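Local atomic coordinates of superoxide dismutase (PDB entry 3JS4), a protein that probably protects the cell by converting superoxide radicals into oxygen and hydrogen peroxide at an active-site iron ion. Residues A[152-157]-A[177-182]; A[121-126]-A[160-165]; A[146-151]-A[167-172]; A[115-120]-A[212-217]; A[137-142]-A[199-204]. All coordinates share one frame; numbering follows the deposited sequence.

Contacts 1 and 3 are the backbone-bonded joints of the three-stranded antiparallel sheet, and both use strand 149-156: contact 3 pairs its start with strand 161-168 beside the iron site, while contact 1 pairs its far end with strand 179-186 near a sodium ion. The other three contacts pack helices by side chains. Contact 2 sets helix 118-128 against strand 161-168 with apolar groups and no hydrogen bond; contact 4 shares that helix and covers one tryptophan face with proline. Contact 5 joins helices 131-144 and 200-211 through isoleucine and one arginine bond. Centre to centre, contact 3 lies nearest the chain's middle (about 10 Å) and contact 2 farthest (about 18 Å), with His126 and Lys160 exposed.

Contact 1 (A[152-157]-A[177-182]); sequences WLVYDE and QGQLPL. With NA (sodium ion), chain F.
Val154 meets Gln179 diagonally across two antiparallel strands, its CG2 lying 3.7 Å from Gln179 CG. The valine sets CG1 beside its backbone N (chi1 -58°), which lays that methyl over Pro181 CA and turns CG2 to the glutamine. Gln179 runs out with an extended chain, and a water joins its OE1 to Asp156 OD1. A second water links Asp156 OD2 to Gly178 O; OD2 is also held by Ala159 N. On the face that carries Tyr155 and Leu180, Leu182 reaches across to the neighbouring strand: its CD1 comes 4.2 Å from Leu153 CG and 4.3 Å from Tyr155 CB. This is the central strand 149-156 of the three-stranded sheet in the C-terminal domain of iron superoxide dismutases, paired with edge strand 179-186. Tyr155 and Leu180 form a hydrogen-bonded pair, Tyr155 N giving to Leu180 O at 2.8 Å and Leu180 N returning to Tyr155 O at 2.9 Å, the latter nearly straight at 172°. Leu182 N bonds to Leu153 O, and Glu157 N to Gly178 O. Trp152 lies alongside Pro181, Trp152 CE3 4.1 Å from Pro181 CB, while its NE1 bonds to Thr167 OG1. At the exposed end, where the strand runs out, the Glu157 carboxylate passes Gly178 CA. Gln179 O binds the sodium ion at 2.5 Å, together with two waters and the carbonyls of Pro173 and Thr176.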
# COMPACT_ATOMS: atom_id res chain seq x y z
N TRP A 152 -1.33 -1.04 -6.68
CA TRP A 152 -1.18 -2.36 -6.07
C TRP A 152 -0.65 -3.41 -7.05
O TRP A 152 -1.14 -3.52 -8.18
CB TRP A 152 -2.54 -2.86 -5.53
CG TRP A 152 -3.24 -1.84 -4.68
CD1 TRP A 152 -4.00 -0.80 -5.11
CD2 TRP A 152 -3.21 -1.75 -3.25
NE1 TRP A 152 -4.45 -0.06 -4.04
CE2 TRP A 152 -3.98 -0.61 -2.89
CE3 TRP A 152 -2.61 -2.51 -2.24
CZ2 TRP A 152 -4.18 -0.23 -1.55
CZ3 TRP A 152 -2.80 -2.11 -0.89
CH2 TRP A 152 -3.58 -0.99 -0.57
N LEU A 153 0.31 -4.21 -6.58
CA LEU A 153 0.59 -5.51 -7.18
C LEU A 153 -0.31 -6.51 -6.45
O LEU A 153 -0.29 -6.59 -5.22
CB LEU A 153 2.07 -5.92 -7.04
CG LEU A 153 2.48 -7.29 -7.59
CD1 LEU A 153 2.11 -7.41 -9.09
CD2 LEU A 153 3.98 -7.60 -7.37
N VAL A 154 -1.12 -7.24 -7.21
CA VAL A 154 -2.04 -8.19 -6.59
C VAL A 154 -1.96 -9.54 -7.25
O VAL A 154 -1.48 -9.64 -8.40
CB VAL A 154 -3.53 -7.72 -6.66
CG1 VAL A 154 -3.69 -6.36 -5.97
CG2 VAL A 154 -4.05 -7.68 -8.13
N TYR A 155 -2.42 -10.57 -6.53
CA TYR A 155 -2.71 -11.85 -7.16
C TYR A 155 -4.21 -12.00 -7.39
O TYR A 155 -5.00 -11.98 -6.45
CB TYR A 155 -2.16 -13.03 -6.34
CG TYR A 155 -2.47 -14.36 -6.98
CD1 TYR A 155 -1.70 -14.85 -8.03
CD2 TYR A 155 -3.56 -15.13 -6.55
CE1 TYR A 155 -1.99 -16.06 -8.63
CE2 TYR A 155 -3.87 -16.35 -7.15
CZ TYR A 155 -3.07 -16.80 -8.19
OH TYR A 155 -3.35 -18.00 -8.79
N ASP A 156 -4.58 -12.14 -8.66
CA ASP A 156 -5.97 -12.21 -9.09
C ASP A 156 -6.34 -13.68 -9.17
O ASP A 156 -5.86 -14.41 -10.05
CB ASP A 156 -6.11 -11.53 -10.47
CG ASP A 156 -7.55 -11.52 -10.99
OD1 ASP A 156 -8.01 -10.44 -11.39
OD2 ASP A 156 -8.20 -12.58 -11.02
N GLU A 157 -7.18 -14.11 -8.24
CA GLU A 157 -7.57 -15.52 -8.12
C GLU A 157 -8.30 -16.08 -9.34
O GLU A 157 -8.19 -17.27 -9.62
CB GLU A 157 -8.39 -15.75 -6.86
CG GLU A 157 -7.53 -15.69 -5.60
CD GLU A 157 -8.35 -15.49 -4.33
OE1 GLU A 157 -9.57 -15.78 -4.34
OE2 GLU A 157 -7.76 -15.05 -3.31
N GLN A 177 -13.45 -8.82 -3.98
CA GLN A 177 -13.35 -10.26 -3.78
C GLN A 177 -12.39 -10.84 -4.82
O GLN A 177 -12.38 -10.39 -5.97
CB GLN A 177 -14.75 -10.91 -3.89
N GLY A 178 -11.59 -11.83 -4.41
CA GLY A 178 -10.71 -12.56 -5.34
C GLY A 178 -9.45 -11.81 -5.77
O GLY A 178 -8.87 -12.13 -6.80
N GLN A 179 -9.02 -10.84 -4.96
CA GLN A 179 -7.88 -10.01 -5.29
C GLN A 179 -6.98 -9.86 -4.06
O GLN A 179 -7.31 -9.11 -3.12
CB GLN A 179 -8.39 -8.65 -5.77
CG GLN A 179 -7.39 -7.85 -6.54
CD GLN A 179 -7.98 -6.55 -7.05
OE1 GLN A 179 -8.19 -6.39 -8.26
NE2 GLN A 179 -8.26 -5.61 -6.15
N LEU A 180 -5.87 -10.60 -4.03
CA LEU A 180 -5.02 -10.62 -2.84
C LEU A 180 -3.91 -9.57 -2.99
O LEU A 180 -3.10 -9.66 -3.92
CB LEU A 180 -4.42 -12.01 -2.63
CG LEU A 180 -3.34 -12.16 -1.54
CD1 LEU A 180 -3.94 -12.29 -0.15
CD2 LEU A 180 -2.43 -13.35 -1.85
N PRO A 181 -3.88 -8.55 -2.10
CA PRO A 181 -2.83 -7.53 -2.24
C PRO A 181 -1.47 -8.07 -1.83
O PRO A 181 -1.38 -8.83 -0.85
CB PRO A 181 -3.27 -6.41 -1.28
CG PRO A 181 -4.18 -7.08 -0.28
CD PRO A 181 -4.80 -8.27 -0.98
N LEU A 182 -0.43 -7.68 -2.56
CA LEU A 182 0.94 -8.14 -2.31
C LEU A 182 1.92 -7.02 -1.97
O LEU A 182 2.84 -7.22 -1.17
CB LEU A 182 1.48 -8.91 -3.52
CG LEU A 182 0.65 -10.09 -4.06
CD1 LEU A 182 1.28 -10.66 -5.35
CD2 LEU A 182 0.47 -11.20 -3.00
NA NA F . -9.50 -8.66 -1.91
O HOH W 1 -10.45 -12.54 -9.09
O HOH W 2 -6.86 -7.88 -10.48
O HOH W 3 -9.93 -10.91 -2.00
O HOH W 4 -8.28 -9.02 0.01

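Contact 2 (A[121-126]-A[160-165]); sequences REMIEH and KALKVV
Helix 121-126 crosses strand 161-165 at 61°, the two axes coming within 7.6 Å, and the CA atoms of Met123 and Ile124 lie nearest those of Ala161 and Leu162. Leu162 carries the contact. With chi1 at -56° its branch points into the helix, where Leu162 CG lies 3.7 Å from Met123 CG. The two side chains cross at about a right angle, and the extended start of Met123, CG anti to the backbone N (chi1 -168°), carries SD alongside Leu162 CD2, 4.1 Å away. Ile124 starts away from the strand, but its CD1 comes back to meet Leu162 CD1 at 3.8 Å. In this way helix 118-128 covers edge strand 161-168 of the sheet in the C-terminal domain, at the end where Lys160 and Ala161 both face Asp156 in a G1 beta bulge. Nearer solvent the contact thins out. His126 presents a ring edge to Lys160 O, its NE2 3.8 Å away, and lies obliquely by Ala161 CB. Next in the helix, Ser127 OG bonds to both Met123 O and Leu162 N.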
# COMPACT_ATOMS: atom_id res chain seq x y z
N ARG A 121 10.23 -15.30 -10.68
CA ARG A 121 10.48 -14.98 -12.09
C ARG A 121 9.41 -15.48 -13.06
O ARG A 121 8.89 -14.69 -13.85
CB ARG A 121 11.88 -15.48 -12.51
CG ARG A 121 12.31 -15.07 -13.93
CD ARG A 121 13.68 -15.68 -14.31
NE ARG A 121 13.72 -17.12 -14.10
CZ ARG A 121 13.19 -18.03 -14.93
NH1 ARG A 121 12.59 -17.66 -16.07
NH2 ARG A 121 13.27 -19.31 -14.63
N GLU A 122 9.07 -16.77 -13.00
CA GLU A 122 8.09 -17.37 -13.91
C GLU A 122 6.72 -16.73 -13.81
O GLU A 122 6.08 -16.46 -14.83
CB GLU A 122 7.90 -18.86 -13.64
CG GLU A 122 9.01 -19.76 -14.10
CD GLU A 122 8.73 -21.20 -13.71
OE1 GLU A 122 7.72 -21.44 -13.02
OE2 GLU A 122 9.52 -22.10 -14.10
N MET A 123 6.25 -16.53 -12.59
CA MET A 123 4.97 -15.90 -12.37
C MET A 123 4.96 -14.47 -12.93
O MET A 123 3.96 -14.04 -13.49
CB MET A 123 4.63 -15.88 -10.89
CG MET A 123 3.21 -15.50 -10.62
SD MET A 123 2.79 -15.95 -8.94
CE MET A 123 2.36 -17.67 -9.19
N ILE A 124 6.08 -13.76 -12.77
CA ILE A 124 6.21 -12.40 -13.31
C ILE A 124 6.16 -12.44 -14.84
O ILE A 124 5.43 -11.68 -15.46
CB ILE A 124 7.54 -11.71 -12.84
CG1 ILE A 124 7.49 -11.33 -11.36
CG2 ILE A 124 7.86 -10.48 -13.69
CD1 ILE A 124 6.71 -10.06 -11.07
N GLU A 125 6.93 -13.35 -15.41
CA GLU A 125 7.00 -13.55 -16.86
C GLU A 125 5.68 -13.98 -17.47
O GLU A 125 5.27 -13.44 -18.50
CB GLU A 125 8.12 -14.54 -17.22
CG GLU A 125 9.39 -13.85 -17.68
CD GLU A 125 10.66 -14.64 -17.42
OE1 GLU A 125 10.65 -15.88 -17.55
OE2 GLU A 125 11.68 -14.01 -17.10
N HIS A 126 5.04 -14.95 -16.83
CA HIS A 126 3.69 -15.40 -17.19
C HIS A 126 2.67 -14.26 -17.19
O HIS A 126 1.88 -14.14 -18.12
CB HIS A 126 3.25 -16.53 -16.25
CG HIS A 126 1.79 -16.88 -16.35
ND1 HIS A 126 1.22 -17.40 -17.50
CD2 HIS A 126 0.79 -16.79 -15.44
CE1 HIS A 126 -0.06 -17.61 -17.30
NE2 HIS A 126 -0.35 -17.25 -16.06
N LYS A 160 -5.60 -16.35 -12.26
CA LYS A 160 -4.43 -17.11 -11.82
C LYS A 160 -3.12 -16.44 -12.24
O LYS A 160 -2.22 -17.09 -12.77
CB LYS A 160 -4.49 -18.57 -12.30
CG LYS A 160 -5.08 -19.52 -11.28
CD LYS A 160 -6.58 -19.65 -11.43
CE LYS A 160 -7.21 -20.11 -10.13
NZ LYS A 160 -6.19 -20.59 -9.15
N ALA A 161 -3.03 -15.13 -12.00
CA ALA A 161 -1.88 -14.37 -12.44
C ALA A 161 -1.77 -13.14 -11.56
O ALA A 161 -2.75 -12.77 -10.90
CB ALA A 161 -2.03 -13.98 -13.91
N LEU A 162 -0.58 -12.55 -11.54
CA LEU A 162 -0.34 -11.26 -10.93
C LEU A 162 -0.97 -10.20 -11.83
O LEU A 162 -1.05 -10.38 -13.06
CB LEU A 162 1.16 -11.01 -10.77
CG LEU A 162 1.99 -12.04 -9.99
CD1 LEU A 162 3.47 -11.70 -10.11
CD2 LEU A 162 1.59 -12.09 -8.50
N LYS A 163 -1.45 -9.13 -11.22
CA LYS A 163 -1.99 -7.98 -11.94
C LYS A 163 -1.51 -6.71 -11.23
O LYS A 163 -1.21 -6.74 -10.04
CB LYS A 163 -3.52 -7.99 -11.91
CG LYS A 163 -4.22 -9.15 -12.64
CD LYS A 163 -4.09 -9.06 -14.13
CE LYS A 163 -4.61 -10.34 -14.80
NZ LYS A 163 -4.47 -10.23 -16.28
N VAL A 164 -1.46 -5.60 -11.97
CA VAL A 164 -1.34 -4.28 -11.35
C VAL A 164 -2.68 -3.55 -11.47
O VAL A 164 -3.26 -3.49 -12.56
CB VAL A 164 -0.23 -3.47 -12.01
CG1 VAL A 164 -0.15 -2.06 -11.38
CG2 VAL A 164 1.15 -4.20 -11.87
N VAL A 165 -3.19 -3.04 -10.34
CA VAL A 165 -4.40 -2.20 -10.37
C VAL A 165 -4.17 -0.93 -9.55
O VAL A 165 -3.34 -0.93 -8.66
CB VAL A 165 -5.68 -2.93 -9.84
CG1 VAL A 165 -6.02 -4.17 -10.69
CG2 VAL A 165 -5.54 -3.33 -8.35

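Contact 3 (A[146-151]-A[167-172]); sequences FGSGWV and TANADS
The indole of Trp150 turns its edge to the turn 168-171, with Asn169 O in the ring plane, 3.1 Å from CD1 and 3.0 Å from NE1. Gln97 OE1 makes a weak hydrogen bond to that NE1, while Asn169 O accepts from Trp188 NE1. Two other rings meet the indole: His101 edge-to-face, and Trp188 at about 60°. Thr167 OG1 lies oblique to the ring and nearest to Trp150 CB, at 3.5 Å. This hydroxyl sits between the backbone N and the carbonyl carbon of its residue (chi1 58°), from where it gives a 2.6 Å bond to Asp171 O and accepts from Trp152 NE1. The strands pair through Trp150 N to Thr167 O at 3.0 Å and Thr167 N to Trp150 O at 2.9 Å. Next to them the strands come close, Gly149 CA making a 3.2 Å CA-H...O contact with Thr167 O. Asn169 N closes on Ser148 O almost straight at 178°, though from above the carbonyl plane. Strands 149-156 and 161-168 form a beta hairpin, and the type II' turn leads the chain away past its end. The Trp150 side chain comes within about 4 Å of the iron, beside the ligands His101 and Asp186, in the aromatic shell round the metal site.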
# COMPACT_ATOMS: atom_id res chain seq x y z
N PHE A 146 -5.49 9.40 -11.46
CA PHE A 146 -5.64 10.84 -11.42
C PHE A 146 -6.08 11.27 -10.01
O PHE A 146 -6.98 10.65 -9.43
CB PHE A 146 -6.64 11.25 -12.51
CG PHE A 146 -6.93 12.74 -12.60
CD1 PHE A 146 -5.94 13.65 -12.95
CD2 PHE A 146 -8.23 13.20 -12.39
CE1 PHE A 146 -6.23 15.03 -13.05
CE2 PHE A 146 -8.53 14.57 -12.49
CZ PHE A 146 -7.53 15.49 -12.82
N GLY A 147 -5.44 12.30 -9.47
CA GLY A 147 -5.70 12.67 -8.07
C GLY A 147 -4.97 11.76 -7.10
O GLY A 147 -3.90 11.22 -7.42
N SER A 148 -5.55 11.59 -5.92
CA SER A 148 -4.93 10.82 -4.83
C SER A 148 -5.26 9.34 -4.96
O SER A 148 -6.35 8.99 -5.41
CB SER A 148 -5.46 11.32 -3.47
OG SER A 148 -5.35 12.74 -3.34
N GLY A 149 -4.33 8.47 -4.54
CA GLY A 149 -4.59 7.03 -4.54
C GLY A 149 -3.40 6.13 -4.34
O GLY A 149 -2.37 6.55 -3.78
N TRP A 150 -3.53 4.89 -4.81
CA TRP A 150 -2.59 3.81 -4.52
C TRP A 150 -2.43 2.91 -5.76
O TRP A 150 -3.39 2.66 -6.49
CB TRP A 150 -3.11 2.94 -3.36
CG TRP A 150 -3.30 3.72 -2.09
CD1 TRP A 150 -4.40 4.45 -1.74
CD2 TRP A 150 -2.34 3.88 -1.02
NE1 TRP A 150 -4.19 5.04 -0.51
CE2 TRP A 150 -2.94 4.71 -0.04
CE3 TRP A 150 -1.06 3.38 -0.78
CZ2 TRP A 150 -2.29 5.08 1.16
CZ3 TRP A 150 -0.41 3.73 0.42
CH2 TRP A 150 -1.02 4.59 1.36
N VAL A 151 -1.22 2.39 -5.94
CA VAL A 151 -0.96 1.35 -6.95
C VAL A 151 -0.68 0.03 -6.22
O VAL A 151 0.08 -0.01 -5.24
CB VAL A 151 0.21 1.78 -7.84
CG1 VAL A 151 0.60 0.71 -8.86
CG2 VAL A 151 -0.14 3.09 -8.52
N THR A 167 -6.15 2.26 -7.15
CA THR A 167 -7.36 2.70 -6.47
C THR A 167 -7.32 4.20 -6.17
O THR A 167 -6.25 4.81 -6.08
CB THR A 167 -7.57 1.92 -5.17
OG1 THR A 167 -6.42 2.12 -4.32
CG2 THR A 167 -7.77 0.42 -5.47
N ALA A 168 -8.51 4.77 -6.03
CA ALA A 168 -8.68 6.17 -5.64
C ALA A 168 -8.69 6.33 -4.12
O ALA A 168 -9.23 5.50 -3.40
CB ALA A 168 -10.00 6.74 -6.25
N ASN A 169 -8.09 7.43 -3.65
CA ASN A 169 -8.24 7.91 -2.28
C ASN A 169 -7.86 6.83 -1.26
O ASN A 169 -6.67 6.49 -1.19
CB ASN A 169 -9.64 8.50 -2.07
CG ASN A 169 -9.89 9.68 -3.01
OD1 ASN A 169 -8.96 10.40 -3.40
ND2 ASN A 169 -11.15 9.88 -3.35
N ALA A 170 -8.83 6.24 -0.55
CA ALA A 170 -8.51 5.19 0.42
C ALA A 170 -8.90 3.75 0.02
O ALA A 170 -8.69 2.81 0.80
CB ALA A 170 -9.12 5.52 1.82
N ASP A 171 -9.45 3.59 -1.18
CA ASP A 171 -9.87 2.28 -1.70
C ASP A 171 -8.66 1.34 -1.81
O ASP A 171 -7.54 1.79 -2.04
CB ASP A 171 -10.55 2.44 -3.07
CG ASP A 171 -11.90 3.15 -2.99
OD1 ASP A 171 -12.36 3.50 -1.89
OD2 ASP A 171 -12.50 3.38 -4.05
N SER A 172 -8.91 0.04 -1.63
CA SER A 172 -7.86 -0.97 -1.67
C SER A 172 -8.48 -2.31 -2.11
O SER A 172 -9.73 -2.43 -2.16
CB SER A 172 -7.22 -1.15 -0.30
OG SER A 172 -8.09 -1.90 0.55

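Contact 4 (A[115-120]-A[212-217]); sequences NPPEKL and LNWDFV
Trp214 opens helix 214-223, and this helix start packs on the proline lead-in to helix 118-128 within the C-terminal domain. Just before it, Leu212 lays CD2 against one face of the indole, toward its rim. Asn213 is the N-cap: its OD1 takes weak capping bonds from Asp215 N and Phe216 N. Trp214 sends its ring toward the prolines by a first torsion of -73°. Pro116 covers the face opposite Leu212, with CB centred over the ring system and CA 3.6 Å from the centroid of the five-membered ring, only 7° off its normal, a CH-pi contact. Pro117 CD packs 3.5 Å from Trp214 CB, and the indole NE1 bonds to Gly114 O, just before the segment, which should limit rotation of the ring. Leu120 crosses obliquely at the six-membered ring, Leu120 CD1 3.6 Å from Trp214 CE3, and Ile124 of the same helix packs there as well. Asp215 turns outward to a salt bridge with Lys109, while Phe216 meets Phe103 edge-to-face. A turn beyond the tryptophan, Val217 points back at the first segment, its side chain crossing that of Leu120 at about a right angle, with CG1 4.1 Å from Leu120 CD1.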
# COMPACT_ATOMS: atom_id res chain seq x y z
N ASN A 115 15.53 -6.49 -9.74
CA ASN A 115 14.87 -7.67 -10.30
C ASN A 115 14.26 -8.58 -9.22
O ASN A 115 14.80 -8.67 -8.11
CB ASN A 115 15.84 -8.45 -11.22
CG ASN A 115 16.28 -7.62 -12.44
OD1 ASN A 115 15.51 -6.80 -12.94
ND2 ASN A 115 17.51 -7.83 -12.91
N PRO A 116 13.13 -9.23 -9.54
CA PRO A 116 12.54 -10.15 -8.57
C PRO A 116 13.43 -11.38 -8.32
O PRO A 116 14.19 -11.78 -9.20
CB PRO A 116 11.21 -10.55 -9.23
CG PRO A 116 11.38 -10.25 -10.69
CD PRO A 116 12.32 -9.09 -10.76
N PRO A 117 13.34 -11.97 -7.12
CA PRO A 117 14.06 -13.22 -6.87
C PRO A 117 13.63 -14.33 -7.84
O PRO A 117 12.53 -14.27 -8.42
CB PRO A 117 13.65 -13.58 -5.43
CG PRO A 117 12.30 -12.93 -5.25
CD PRO A 117 12.41 -11.63 -6.03
N GLU A 118 14.52 -15.31 -8.02
CA GLU A 118 14.31 -16.49 -8.88
C GLU A 118 12.94 -17.16 -8.72
O GLU A 118 12.29 -17.51 -9.72
CB GLU A 118 15.45 -17.51 -8.67
N LYS A 119 12.49 -17.32 -7.47
CA LYS A 119 11.24 -18.05 -7.20
C LYS A 119 9.98 -17.27 -7.63
O LYS A 119 8.88 -17.81 -7.61
CB LYS A 119 11.16 -18.49 -5.72
N LEU A 120 10.15 -16.00 -8.02
CA LEU A 120 9.06 -15.17 -8.55
C LEU A 120 9.09 -14.99 -10.06
O LEU A 120 8.09 -14.57 -10.66
CB LEU A 120 9.06 -13.79 -7.89
CG LEU A 120 8.11 -13.53 -6.72
CD1 LEU A 120 8.42 -12.20 -6.05
CD2 LEU A 120 6.65 -13.55 -7.19
N LEU A 212 11.00 -1.21 -3.82
CA LEU A 212 10.04 -2.33 -3.77
C LEU A 212 10.62 -3.53 -3.02
O LEU A 212 11.72 -3.97 -3.34
CB LEU A 212 9.61 -2.79 -5.18
CG LEU A 212 8.66 -3.97 -5.38
CD1 LEU A 212 7.29 -3.84 -4.62
CD2 LEU A 212 8.41 -4.14 -6.89
N ASN A 213 9.86 -4.07 -2.07
CA ASN A 213 10.33 -5.17 -1.27
C ASN A 213 9.78 -6.49 -1.80
O ASN A 213 8.63 -6.88 -1.51
CB ASN A 213 9.90 -4.96 0.18
CG ASN A 213 10.50 -5.98 1.14
OD1 ASN A 213 11.11 -6.98 0.74
ND2 ASN A 213 10.33 -5.71 2.44
N TRP A 214 10.60 -7.17 -2.59
CA TRP A 214 10.20 -8.44 -3.17
C TRP A 214 10.07 -9.54 -2.11
O TRP A 214 9.33 -10.48 -2.31
CB TRP A 214 11.19 -8.88 -4.25
CG TRP A 214 11.14 -8.13 -5.54
CD1 TRP A 214 12.14 -7.36 -6.07
CD2 TRP A 214 10.06 -8.10 -6.49
NE1 TRP A 214 11.75 -6.85 -7.29
CE2 TRP A 214 10.48 -7.28 -7.57
CE3 TRP A 214 8.78 -8.68 -6.53
CZ2 TRP A 214 9.66 -7.02 -8.67
CZ3 TRP A 214 7.96 -8.42 -7.63
CH2 TRP A 214 8.41 -7.61 -8.69
N ASP A 215 10.81 -9.44 -1.00
CA ASP A 215 10.67 -10.43 0.08
C ASP A 215 9.24 -10.39 0.64
O ASP A 215 8.68 -11.42 1.04
CB ASP A 215 11.65 -10.19 1.24
CG ASP A 215 13.11 -10.06 0.78
OD1 ASP A 215 13.46 -10.62 -0.29
OD2 ASP A 215 13.91 -9.39 1.50
N PHE A 216 8.66 -9.18 0.71
CA PHE A 216 7.30 -9.04 1.20
C PHE A 216 6.30 -9.73 0.24
O PHE A 216 5.51 -10.58 0.66
CB PHE A 216 6.95 -7.57 1.45
CG PHE A 216 5.62 -7.35 2.14
CD1 PHE A 216 5.40 -7.84 3.44
CD2 PHE A 216 4.60 -6.65 1.51
CE1 PHE A 216 4.18 -7.63 4.09
CE2 PHE A 216 3.38 -6.43 2.14
CZ PHE A 216 3.16 -6.91 3.42
N VAL A 217 6.36 -9.36 -1.04
CA VAL A 217 5.56 -9.97 -2.09
C VAL A 217 5.60 -11.50 -2.06
O VAL A 217 4.54 -12.16 -1.99
CB VAL A 217 6.05 -9.49 -3.47
CG1 VAL A 217 5.20 -10.09 -4.58
CG2 VAL A 217 6.04 -7.96 -3.54

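Contact 5 (A[137-142]-A[199-204]); sequences AFTTSG and LRKKYI
Ile204 packs against Gly142 and Thr139 where two helices run roughly antiparallel, at 147° between their directions. Here the contact is close: Ile204 CD1 lies directly on the Gly142 backbone, 3.8 Å from Gly142 CA. A chi1 of -62° sends the CG1 branch of the isoleucine to the glycine, while its other branch, CG2, comes 3.8 Å from Thr139 OG1. That hydroxyl is already bonded to Asn135 O, one turn back. Beside this patch Arg200 bends at chi3 (-69°) and brings NH1 to Gly142 O, 2.9 Å away and in the plane of the guanidinium. The same NH1 also bonds to Gln145 O, NE to Tyr192 OH and NH2 to Gly147 O, so all three nitrogens hold the flat group near the end of helix 131-144. The solvent side is much looser. Lys201 is extended as far as CE, then bent at its last torsion, and only approaches Thr139, CE to CG2 at 4.3 Å, while its NZ pairs with Asp205. Toward the sheet, Phe138 and Ile204 meet Met185 of strand 179-186, Phe138 also touches Val151 of strand 149-156 and Leu208 of helix 200-211, and Ser141 packs on Val164 of strand 161-168.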
# COMPACT_ATOMS: atom_id res chain seq x y z
N ALA A 137 3.89 -1.79 -16.62
CA ALA A 137 2.50 -1.83 -16.17
C ALA A 137 2.37 -1.05 -14.86
O ALA A 137 1.44 -0.27 -14.69
CB ALA A 137 2.04 -3.27 -15.98
N PHE A 138 3.33 -1.27 -13.96
CA PHE A 138 3.34 -0.60 -12.68
C PHE A 138 3.47 0.91 -12.87
O PHE A 138 2.77 1.68 -12.21
CB PHE A 138 4.47 -1.15 -11.81
CG PHE A 138 4.25 -0.94 -10.33
CD1 PHE A 138 4.79 0.17 -9.69
CD2 PHE A 138 3.51 -1.85 -9.58
CE1 PHE A 138 4.61 0.36 -8.31
CE2 PHE A 138 3.32 -1.66 -8.20
CZ PHE A 138 3.87 -0.54 -7.57
N THR A 139 4.34 1.34 -13.79
CA THR A 139 4.58 2.78 -14.02
C THR A 139 3.36 3.44 -14.67
O THR A 139 2.92 4.51 -14.24
CB THR A 139 5.86 3.02 -14.89
OG1 THR A 139 7.00 2.43 -14.24
CG2 THR A 139 6.12 4.51 -15.10
N THR A 140 2.78 2.76 -15.66
CA THR A 140 1.59 3.23 -16.37
C THR A 140 0.44 3.40 -15.39
O THR A 140 -0.35 4.36 -15.48
CB THR A 140 1.21 2.21 -17.48
OG1 THR A 140 2.26 2.18 -18.45
CG2 THR A 140 -0.11 2.58 -18.18
N SER A 141 0.32 2.44 -14.48
CA SER A 141 -0.78 2.45 -13.52
C SER A 141 -0.62 3.64 -12.56
O SER A 141 -1.59 4.33 -12.24
CB SER A 141 -0.85 1.13 -12.78
OG SER A 141 -1.81 1.18 -11.74
N GLY A 142 0.61 3.91 -12.14
CA GLY A 142 0.84 5.01 -11.22
C GLY A 142 0.57 6.37 -11.84
O GLY A 142 0.02 7.25 -11.19
N LEU A 199 6.99 15.72 -10.04
CA LEU A 199 7.50 14.64 -10.90
C LEU A 199 7.19 13.24 -10.35
O LEU A 199 8.09 12.53 -9.86
CB LEU A 199 9.02 14.81 -11.20
CG LEU A 199 9.49 16.23 -11.63
CD1 LEU A 199 11.01 16.34 -11.88
CD2 LEU A 199 8.74 16.72 -12.86
N ARG A 200 5.93 12.84 -10.45
CA ARG A 200 5.50 11.54 -9.94
C ARG A 200 6.28 10.40 -10.61
O ARG A 200 6.66 9.43 -9.94
CB ARG A 200 3.99 11.33 -10.10
CG ARG A 200 3.50 10.02 -9.49
CD ARG A 200 2.04 9.74 -9.76
NE ARG A 200 1.15 10.66 -9.04
CZ ARG A 200 -0.18 10.58 -9.08
NH1 ARG A 200 -0.75 9.61 -9.78
NH2 ARG A 200 -0.92 11.45 -8.40
N LYS A 201 6.56 10.54 -11.90
CA LYS A 201 7.34 9.51 -12.60
C LYS A 201 8.71 9.29 -11.96
O LYS A 201 9.14 8.15 -11.85
CB LYS A 201 7.52 9.80 -14.09
CG LYS A 201 8.06 8.57 -14.85
CD LYS A 201 8.21 8.79 -16.32
CE LYS A 201 8.59 7.48 -17.05
NZ LYS A 201 9.90 6.93 -16.53
N LYS A 202 9.39 10.36 -11.56
CA LYS A 202 10.69 10.21 -10.91
C LYS A 202 10.58 9.36 -9.66
O LYS A 202 11.37 8.46 -9.45
CB LYS A 202 11.35 11.56 -10.58
CG LYS A 202 12.72 11.63 -11.17
CD LYS A 202 13.52 12.84 -10.68
CE LYS A 202 15.01 12.54 -10.78
NZ LYS A 202 15.86 13.71 -10.38
N TYR A 203 9.56 9.63 -8.85
CA TYR A 203 9.27 8.83 -7.64
C TYR A 203 8.91 7.38 -7.97
O TYR A 203 9.34 6.46 -7.27
CB TYR A 203 8.14 9.48 -6.83
CG TYR A 203 7.39 8.58 -5.86
CD1 TYR A 203 7.97 8.17 -4.66
CD2 TYR A 203 6.08 8.21 -6.11
CE1 TYR A 203 7.27 7.36 -3.75
CE2 TYR A 203 5.37 7.41 -5.22
CZ TYR A 203 5.96 7.00 -4.04
OH TYR A 203 5.26 6.21 -3.14
N ILE A 204 8.11 7.16 -9.01
CA ILE A 204 7.77 5.78 -9.42
C ILE A 204 9.03 5.02 -9.88
O ILE A 204 9.21 3.84 -9.54
CB ILE A 204 6.66 5.73 -10.51
CG1 ILE A 204 5.36 6.36 -9.99
CG2 ILE A 204 6.38 4.27 -10.93
CD1 ILE A 204 4.31 6.59 -11.05